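Local atomic coordinates of hydrogenase 3 maturation protease (Escherichia coli, PDB entry 2E85), a protein that cleaves a short C-terminal peptide from the precursor of HycE, the large subunit of hydrogenase 3, as a step in the maturation of that enzyme. Residues 19-24 / 133-138; 82-87 / 95-100. The protein carries 1 engineered substitution. One frame throughout, in Å; residues are numbered along the deposited sequence.

Overall arrangement
Both contacts flank the same mixed beta sheet, on opposite sides of the chain's centre, and both reach strand 111-116: contact 1 through Ile-116, contact 2 through Phe-113. Contact 1 is the more central. It joins helices 21-31 and 129-141, which are far apart in sequence, mainly by aliphatic side chains, with a salt bridge at the edge and a calcium ion bound at the other end of segment 19-24. Contact 2, nested within the loop that contact 1 closes, joins sequence neighbours, helices 81-86 and 97-108. It lies farther out and is only partly buried, so water and an asparagine share the work with aliphatic side chains, and a second subunit approaches it.

Contact 1: 19-24 / 133-138; sequences DGAGPL and DAVETV. With CA (calcium ion), chain F.
Val-135 pushes its two methyl groups between Ala-21 and Leu-24, where helices 21-31 and 129-141 meet beside the mixed sheet of this alpha/beta hydrogenase maturation protease. The tight part of the contact is built of aliphatic groups, one of them also against a carbonyl oxygen, and is divided between the two branches. CG2 of Val-135 rests 3.7 Å from Ala-21 CB and 3.6 Å from Ala-21 O. CG1, trans to the backbone N (chi1 171°), meets Leu-24 CD2 at 3.8 Å, the two side chains crossing at a slant. An alanine suits position 21 because its single methyl lets the backbones approach to 6.3 Å between the CA atoms of Ala-21 and Val-135. One turn on, leucine has the length to reach the valine's other branch. Ile-116 of strand 111-116 touches both Ala-21 and Val-135 and closes the cluster against the sheet.

The outer side is polar and looser. Glu-136 forms a salt bridge through OE1 with Lys-28, joining the same two helices by charge, and the carboxylate of Asp-133 bonds Gln-129 on the solvent side.

At the start of segment 19-24, well away from the valine, Asp-19 binds calcium through one carboxylate oxygen, OD1, at 2.3 Å; OD2 stays 3.8 Å from the ion. Three waters, Asp-65 OD1 and Ala-66 O complete six ligands. Asp-19 and Asp-65 probably bind nickel, as in related proteases, and the calcium occupies what is probably that nickel-binding site.

Within segment 133-138, Thr-137 turns its hydroxyl back on its own backbone: OG1 donates to Asp-133 O at 2.9 Å from above the carbonyl plane, while Thr-137 N reaches that oxygen from the opposite face.

Contact 2: 82-87 / 95-100; sequences DDIAEM and MPLNYL
Two helices joined by a short loop, 81-86 and 97-108, pack side by side near that loop, with Ile-84 and Ala-85 facing Leu-97 and Asn-98. Ala-85 sets its methyl over the flat face of the Asn-98 amide, CB lying 3.6 Å from Asn-98 CG and as close to its CB. The small methyl lets the two residues approach closely, 5.0 Å between the CA atoms of Ala-85 and Asn-98. Beside it, the CG2 branch of Ile-84 lies 3.6 Å from Asn-98 N and 3.8 Å from Leu-97 CB.

Two waters bridge the helices, one between backbones and one to the amide. Water 4 takes the N-H of Asn-98, which lies in the first helical turn, and donates to Ile-84 O at 2.9 Å. Water 5 lies between Ala-85 O and Asn-98 OD1, 3.1 Å from the latter. The Asn-98 side chain stands between its own N and carbonyl carbon (chi1 81°), a torsion that turns the amide's face to Ala-85, with OD1 toward water 5 and ND2 toward Asp-102. ND2 bonds Asp-102 OD2, and OD1 also accepts from Arg-54 of the second subunit. Were Asn-98 replaced by a valine, Asp-102 and Arg-54 of the second subunit would probably lose their amide partner, and water 5 would be less firmly held.

On the side facing the sheet, Ile-84 and Leu-97 both touch Met-89 of the connecting loop and Phe-113 of strand 111-116. The side chain of Leu-97 comes within about 6 Å of that of Asp-65, probably a nickel ligand as in related proteases, so the helix pair sits over the sheet beside the metal site, with the second subunit packing on Pro-96 and Tyr-99 of the later segment.

Contact 1: 19-24 / 133-138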
ATOM      1  N   ASP B  19     -17.134  12.634   4.205  1.00  8.05           N
ATOM      2  CA  ASP B  19     -15.798  12.004   4.289  1.00  9.10           C
ATOM      3  C   ASP B  19     -14.932  12.585   5.410  1.00  8.49           C
ATOM      4  O   ASP B  19     -13.847  12.035   5.712  1.00  9.00           O
ATOM      5  CB  ASP B  19     -15.037  12.086   2.966  1.00  9.69           C
ATOM      6  CG  ASP B  19     -13.892  11.095   2.931  1.00 11.99           C
ATOM      7  OD1 ASP B  19     -14.162   9.933   3.302  1.00 16.53           O
ATOM      8  OD2 ASP B  19     -12.747  11.475   2.614  1.00 16.81           O
ATOM      9  N   GLY B  20     -15.389  13.689   6.008  1.00  7.66           N
ATOM     10  CA  GLY B  20     -14.706  14.320   7.146  1.00  8.82           C
ATOM     11  C   GLY B  20     -14.870  13.613   8.484  1.00  8.76           C
ATOM     12  O   GLY B  20     -14.383  14.098   9.497  1.00  8.71           O
ATOM     13  N   ALA B  21     -15.549  12.463   8.487  1.00  8.56           N
ATOM     14  CA  ALA B  21     -15.893  11.820   9.756  1.00  9.28           C
ATOM     15  C   ALA B  21     -14.619  11.513  10.552  1.00  9.92           C
ATOM     16  O   ALA B  21     -14.550  11.759  11.770  1.00 10.29           O
ATOM     17  CB  ALA B  21     -16.680  10.576   9.512  1.00  8.90           C
ATOM     18  N   GLY B  22     -13.611  10.998   9.861  1.00  9.53           N
ATOM     19  CA  GLY B  22     -12.350  10.629  10.533  1.00 10.06           C
ATOM     20  C   GLY B  22     -11.650  11.848  11.139  1.00  9.18           C
ATOM     21  O   GLY B  22     -11.354  11.866  12.315  1.00  9.32           O
ATOM     22  N   PRO B  23     -11.342  12.882  10.327  1.00  9.03           N
ATOM     23  CA  PRO B  23     -10.813  14.139  10.883  1.00  9.01           C
ATOM     24  C   PRO B  23     -11.644  14.733  12.016  1.00  7.58           C
ATOM     25  O   PRO B  23     -11.077  15.219  12.991  1.00  7.03           O
ATOM     26  CB  PRO B  23     -10.770  15.069   9.664  1.00  8.93           C
ATOM     27  CG  PRO B  23     -10.603  14.109   8.495  1.00  9.00           C
ATOM     28  CD  PRO B  23     -11.301  12.854   8.847  1.00 10.61           C
ATOM     29  N   LEU B  24     -12.968  14.611  11.947  1.00  7.30           N
ATOM     30  CA  LEU B  24     -13.809  15.104  13.051  1.00  7.86           C
ATOM     31  C   LEU B  24     -13.527  14.336  14.351  1.00  6.62           C
ATOM     32  O   LEU B  24     -13.387  14.938  15.428  1.00  7.89           O
ATOM     33  CB  LEU B  24     -15.323  15.090  12.706  1.00  8.36           C
ATOM     34  CG  LEU B  24     -16.192  15.613  13.850  1.00  9.31           C
ATOM     35  CD1 LEU B  24     -15.907  17.106  14.158  1.00 10.06           C
ATOM     36  CD2 LEU B  24     -17.683  15.390  13.566  1.00  9.21           C
ATOM     37  N   ASP B 133     -23.494  12.704  14.507  1.00  9.19           N
ATOM     38  CA  ASP B 133     -23.973  11.793  15.565  1.00 10.71           C
ATOM     39  C   ASP B 133     -23.155  10.481  15.640  1.00  9.92           C
ATOM     40  O   ASP B 133     -22.846   9.992  16.739  1.00 10.55           O
ATOM     41  CB  ASP B 133     -25.458  11.447  15.346  1.00 10.57           C
ATOM     42  CG  ASP B 133     -26.391  12.644  15.512  1.00 15.23           C
ATOM     43  OD1 ASP B 133     -25.991  13.690  16.065  1.00 18.64           O
ATOM     44  OD2 ASP B 133     -27.554  12.520  15.085  1.00 18.65           O
ATOM     45  N   ALA B 134     -22.816   9.894  14.481  1.00  7.99           N
ATOM     46  CA  ALA B 134     -22.066   8.630  14.447  1.00  7.40           C
ATOM     47  C   ALA B 134     -20.686   8.890  15.020  1.00  6.82           C
ATOM     48  O   ALA B 134     -20.141   8.050  15.746  1.00  7.53           O
ATOM     49  CB  ALA B 134     -21.948   8.107  12.978  1.00  6.54           C
ATOM     50  N   VAL B 135     -20.102  10.039  14.665  1.00  5.68           N
ATOM     51  CA  VAL B 135     -18.749  10.374  15.163  1.00  6.83           C
ATOM     52  C   VAL B 135     -18.752  10.530  16.685  1.00  8.08           C
ATOM     53  O   VAL B 135     -17.907   9.976  17.375  1.00  6.77           O
ATOM     54  CB  VAL B 135     -18.136  11.612  14.421  1.00  7.85           C
ATOM     55  CG1 VAL B 135     -16.858  12.018  15.137  1.00  8.22           C
ATOM     56  CG2 VAL B 135     -17.857  11.225  12.952  1.00  7.31           C
ATOM     57  N   GLU B 136     -19.768  11.214  17.192  1.00  7.94           N
ATOM     58  CA  GLU B 136     -19.988  11.235  18.655  1.00  9.75           C
ATOM     59  C   GLU B 136     -20.159   9.843  19.275  1.00  9.59           C
ATOM     60  O   GLU B 136     -19.611   9.563  20.348  1.00 10.30           O
ATOM     61  CB  GLU B 136     -21.176  12.149  18.964  1.00 11.52           C
ATOM     62  CG  GLU B 136     -21.399  12.441  20.450  1.00 14.89           C
ATOM     63  CD  GLU B 136     -20.268  13.213  21.153  1.00 21.42           C
ATOM     64  OE1 GLU B 136     -19.430  13.904  20.516  1.00 23.22           O
ATOM     65  OE2 GLU B 136     -20.241  13.152  22.398  1.00 24.95           O
ATOM     66  N   THR B 137     -20.922   8.968  18.613  1.00  8.87           N
ATOM     67  CA  THR B 137     -21.144   7.626  19.136  1.00  9.18           C
ATOM     68  C   THR B 137     -19.818   6.863  19.291  1.00  8.97           C
ATOM     69  O   THR B 137     -19.548   6.267  20.327  1.00  8.99           O
ATOM     70  CB  THR B 137     -22.164   6.833  18.264  1.00  9.08           C
ATOM     71  OG1 THR B 137     -23.412   7.534  18.265  1.00 13.70           O
ATOM     72  CG2 THR B 137     -22.389   5.439  18.831  1.00 11.06           C
ATOM     73  N   VAL B 138     -18.981   6.917  18.269  1.00  8.84           N
ATOM     74  CA  VAL B 138     -17.712   6.214  18.276  1.00  9.21           C
ATOM     75  C   VAL B 138     -16.810   6.841  19.358  1.00  8.87           C
ATOM     76  O   VAL B 138     -16.162   6.146  20.118  1.00  8.91           O
ATOM     77  CB  VAL B 138     -17.056   6.224  16.862  1.00  9.22           C
ATOM     78  CG1 VAL B 138     -15.686   5.608  16.920  1.00  9.44           C
ATOM     79  CG2 VAL B 138     -17.914   5.422  15.857  1.00  8.95           C
TER
HETATM   80 CA    CA F1004     -13.138   7.848   3.580  1.00 19.65          CA
HETATM   81  O   HOH W   1     -12.347   5.868   2.454  1.00 36.07           O
HETATM   82  O   HOH W   2     -10.823   7.592   2.851  1.00 13.31           O
HETATM   83  O   HOH W   3     -13.975   7.721   1.495  1.00 26.83           O

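Contact 2: 82-87 / 95-100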
ATOM      1  N   ASP B  82     -11.485 -10.023   5.826  1.00 22.70           N
ATOM      2  CA  ASP B  82     -11.840 -10.856   4.677  1.00 23.09           C
ATOM      3  C   ASP B  82     -12.812 -10.148   3.734  1.00 21.75           C
ATOM      4  O   ASP B  82     -12.737 -10.322   2.511  1.00 21.70           O
ATOM      5  CB  ASP B  82     -12.431 -12.200   5.162  1.00 24.11           C
ATOM      6  CG  ASP B  82     -13.310 -12.890   4.113  1.00 27.40           C
ATOM      7  OD1 ASP B  82     -14.520 -12.554   3.982  1.00 31.63           O
ATOM      8  OD2 ASP B  82     -12.799 -13.810   3.435  1.00 33.57           O
ATOM      9  N   ASP B  83     -13.735  -9.376   4.313  1.00 19.81           N
ATOM     10  CA  ASP B  83     -14.755  -8.644   3.569  1.00 17.98           C
ATOM     11  C   ASP B  83     -14.131  -7.408   2.944  1.00 16.63           C
ATOM     12  O   ASP B  83     -14.451  -7.057   1.810  1.00 16.12           O
ATOM     13  CB  ASP B  83     -15.930  -8.278   4.476  1.00 18.07           C
ATOM     14  CG  ASP B  83     -16.798  -9.489   4.800  1.00 20.51           C
ATOM     15  OD1 ASP B  83     -16.937 -10.373   3.917  1.00 25.77           O
ATOM     16  OD2 ASP B  83     -17.316  -9.575   5.928  1.00 19.61           O
ATOM     17  N   ILE B  84     -13.216  -6.768   3.664  1.00 14.80           N
ATOM     18  CA  ILE B  84     -12.367  -5.742   3.028  1.00 13.60           C
ATOM     19  C   ILE B  84     -11.735  -6.217   1.719  1.00 14.44           C
ATOM     20  O   ILE B  84     -11.816  -5.508   0.722  1.00 14.61           O
ATOM     21  CB  ILE B  84     -11.295  -5.192   3.992  1.00 13.15           C
ATOM     22  CG1 ILE B  84     -12.000  -4.584   5.212  1.00 13.47           C
ATOM     23  CG2 ILE B  84     -10.404  -4.134   3.301  1.00 12.55           C
ATOM     24  CD1 ILE B  84     -12.711  -3.252   5.067  1.00 14.79           C
ATOM     25  N   ALA B  85     -11.146  -7.420   1.717  1.00 15.09           N
ATOM     26  CA  ALA B  85     -10.551  -7.989   0.504  1.00 15.84           C
ATOM     27  C   ALA B  85     -11.578  -8.291  -0.597  1.00 17.34           C
ATOM     28  O   ALA B  85     -11.396  -7.923  -1.776  1.00 16.01           O
ATOM     29  CB  ALA B  85      -9.722  -9.237   0.859  1.00 16.93           C
ATOM     30  N   GLU B  86     -12.664  -8.951  -0.201  1.00 18.37           N
ATOM     31  CA  GLU B  86     -13.718  -9.395  -1.118  1.00 20.15           C
ATOM     32  C   GLU B  86     -14.474  -8.262  -1.785  1.00 19.49           C
ATOM     33  O   GLU B  86     -14.958  -8.412  -2.916  1.00 19.17           O
ATOM     34  CB  GLU B  86     -14.698 -10.317  -0.379  1.00 20.26           C
ATOM     35  CG  GLU B  86     -14.227 -11.756  -0.293  1.00 23.60           C
ATOM     36  CD  GLU B  86     -15.205 -12.699   0.409  1.00 24.25           C
ATOM     37  OE1 GLU B  86     -16.444 -12.540   0.250  1.00 29.46           O
ATOM     38  OE2 GLU B  86     -14.717 -13.633   1.087  1.00 29.60           O
ATOM     39  N   MET B  87     -14.587  -7.147  -1.067  1.00 18.61           N
ATOM     40  CA  MET B  87     -15.295  -5.975  -1.506  1.00 18.36           C
ATOM     41  C   MET B  87     -14.447  -5.111  -2.482  1.00 16.47           C
ATOM     42  O   MET B  87     -14.975  -4.196  -3.084  1.00 16.77           O
ATOM     43  CB  MET B  87     -15.690  -5.102  -0.308  1.00 18.31           C
ATOM     44  CG  MET B  87     -16.719  -5.671   0.709  1.00 21.54           C
ATOM     45  SD  MET B  87     -16.890  -4.512   2.132  1.00 20.79           S
ATOM     46  CE  MET B  87     -17.806  -3.208   1.332  1.00 26.89           C
ATOM     47  N   MET B  95      -4.646   1.417  -4.010  1.00 13.32           N
ATOM     48  CA  MET B  95      -4.078   0.257  -3.334  1.00 13.39           C
ATOM     49  C   MET B  95      -5.223  -0.517  -2.669  1.00 13.80           C
ATOM     50  O   MET B  95      -6.077   0.092  -2.010  1.00 12.13           O
ATOM     51  CB  MET B  95      -2.989   0.711  -2.342  1.00 13.22           C
ATOM     52  CG  MET B  95      -3.003   0.219  -0.947  1.00 15.72           C
ATOM     53  SD  MET B  95      -1.274  -0.013  -0.428  1.00 14.69           S
ATOM     54  CE  MET B  95      -1.048  -1.288  -1.722  1.00 11.80           C
ATOM     55  N   PRO B  96      -5.257  -1.849  -2.842  1.00 13.60           N
ATOM     56  CA  PRO B  96      -6.308  -2.584  -2.122  1.00 14.21           C
ATOM     57  C   PRO B  96      -6.132  -2.493  -0.603  1.00 13.73           C
ATOM     58  O   PRO B  96      -5.063  -2.760  -0.059  1.00 12.48           O
ATOM     59  CB  PRO B  96      -6.160  -4.028  -2.623  1.00 14.63           C
ATOM     60  CG  PRO B  96      -4.835  -4.091  -3.286  1.00 14.97           C
ATOM     61  CD  PRO B  96      -4.435  -2.722  -3.692  1.00 14.95           C
ATOM     62  N   LEU B  97      -7.184  -2.076   0.083  1.00 13.97           N
ATOM     63  CA  LEU B  97      -7.053  -1.825   1.513  1.00 14.72           C
ATOM     64  C   LEU B  97      -6.659  -3.074   2.316  1.00 14.95           C
ATOM     65  O   LEU B  97      -5.983  -2.956   3.341  1.00 15.22           O
ATOM     66  CB  LEU B  97      -8.339  -1.212   2.071  1.00 14.20           C
ATOM     67  CG  LEU B  97      -8.296  -0.776   3.532  1.00 16.44           C
ATOM     68  CD1 LEU B  97      -7.215   0.249   3.811  1.00 16.38           C
ATOM     69  CD2 LEU B  97      -9.641  -0.260   3.965  1.00 17.24           C
ATOM     70  N   ASN B  98      -7.073  -4.256   1.861  1.00 15.56           N
ATOM     71  CA  ASN B  98      -6.773  -5.489   2.586  1.00 17.24           C
ATOM     72  C   ASN B  98      -5.270  -5.711   2.707  1.00 18.27           C
ATOM     73  O   ASN B  98      -4.815  -6.295   3.686  1.00 18.38           O
ATOM     74  CB  ASN B  98      -7.475  -6.694   1.975  1.00 17.12           C
ATOM     75  CG  ASN B  98      -6.748  -7.249   0.775  1.00 17.84           C
ATOM     76  OD1 ASN B  98      -6.780  -6.677  -0.314  1.00 17.59           O
ATOM     77  ND2 ASN B  98      -6.064  -8.370   0.977  1.00 18.33           N
ATOM     78  N   TYR B  99      -4.507  -5.217   1.729  1.00 18.98           N
ATOM     79  CA  TYR B  99      -3.040  -5.337   1.778  1.00 19.54           C
ATOM     80  C   TYR B  99      -2.491  -4.677   3.038  1.00 19.06           C
ATOM     81  O   TYR B  99      -1.739  -5.291   3.791  1.00 19.46           O
ATOM     82  CB  TYR B  99      -2.374  -4.797   0.494  1.00 19.93           C
ATOM     83  CG  TYR B  99      -2.051  -5.899  -0.499  1.00 20.29           C
ATOM     84  CD1 TYR B  99      -2.963  -6.918  -0.743  1.00 21.84           C
ATOM     85  CD2 TYR B  99      -0.819  -5.941  -1.160  1.00 19.97           C
ATOM     86  CE1 TYR B  99      -2.678  -7.953  -1.636  1.00 22.82           C
ATOM     87  CE2 TYR B  99      -0.518  -6.987  -2.051  1.00 18.60           C
ATOM     88  CZ  TYR B  99      -1.453  -7.979  -2.287  1.00 18.83           C
ATOM     89  OH  TYR B  99      -1.198  -9.017  -3.154  1.00 22.93           O
ATOM     90  N   LEU B 100      -2.913  -3.441   3.285  1.00 17.29           N
ATOM     91  CA  LEU B 100      -2.476  -2.697   4.461  1.00 17.08           C
ATOM     92  C   LEU B 100      -2.980  -3.327   5.743  1.00 15.76           C
ATOM     93  O   LEU B 100      -2.213  -3.480   6.682  1.00 14.10           O
ATOM     94  CB  LEU B 100      -2.959  -1.261   4.413  1.00 17.51           C
ATOM     95  CG  LEU B 100      -2.498  -0.407   3.241  1.00 21.60           C
ATOM     96  CD1 LEU B 100      -3.104  -0.992   1.983  1.00 24.70           C
ATOM     97  CD2 LEU B 100      -2.972   1.022   3.445  1.00 23.17           C
TER
HETATM   98  O   HOH W   4      -9.272  -4.448  -0.279  1.00 13.63           O
HETATM   99  O   HOH W   5      -9.089  -6.251  -2.388  1.00 16.49           O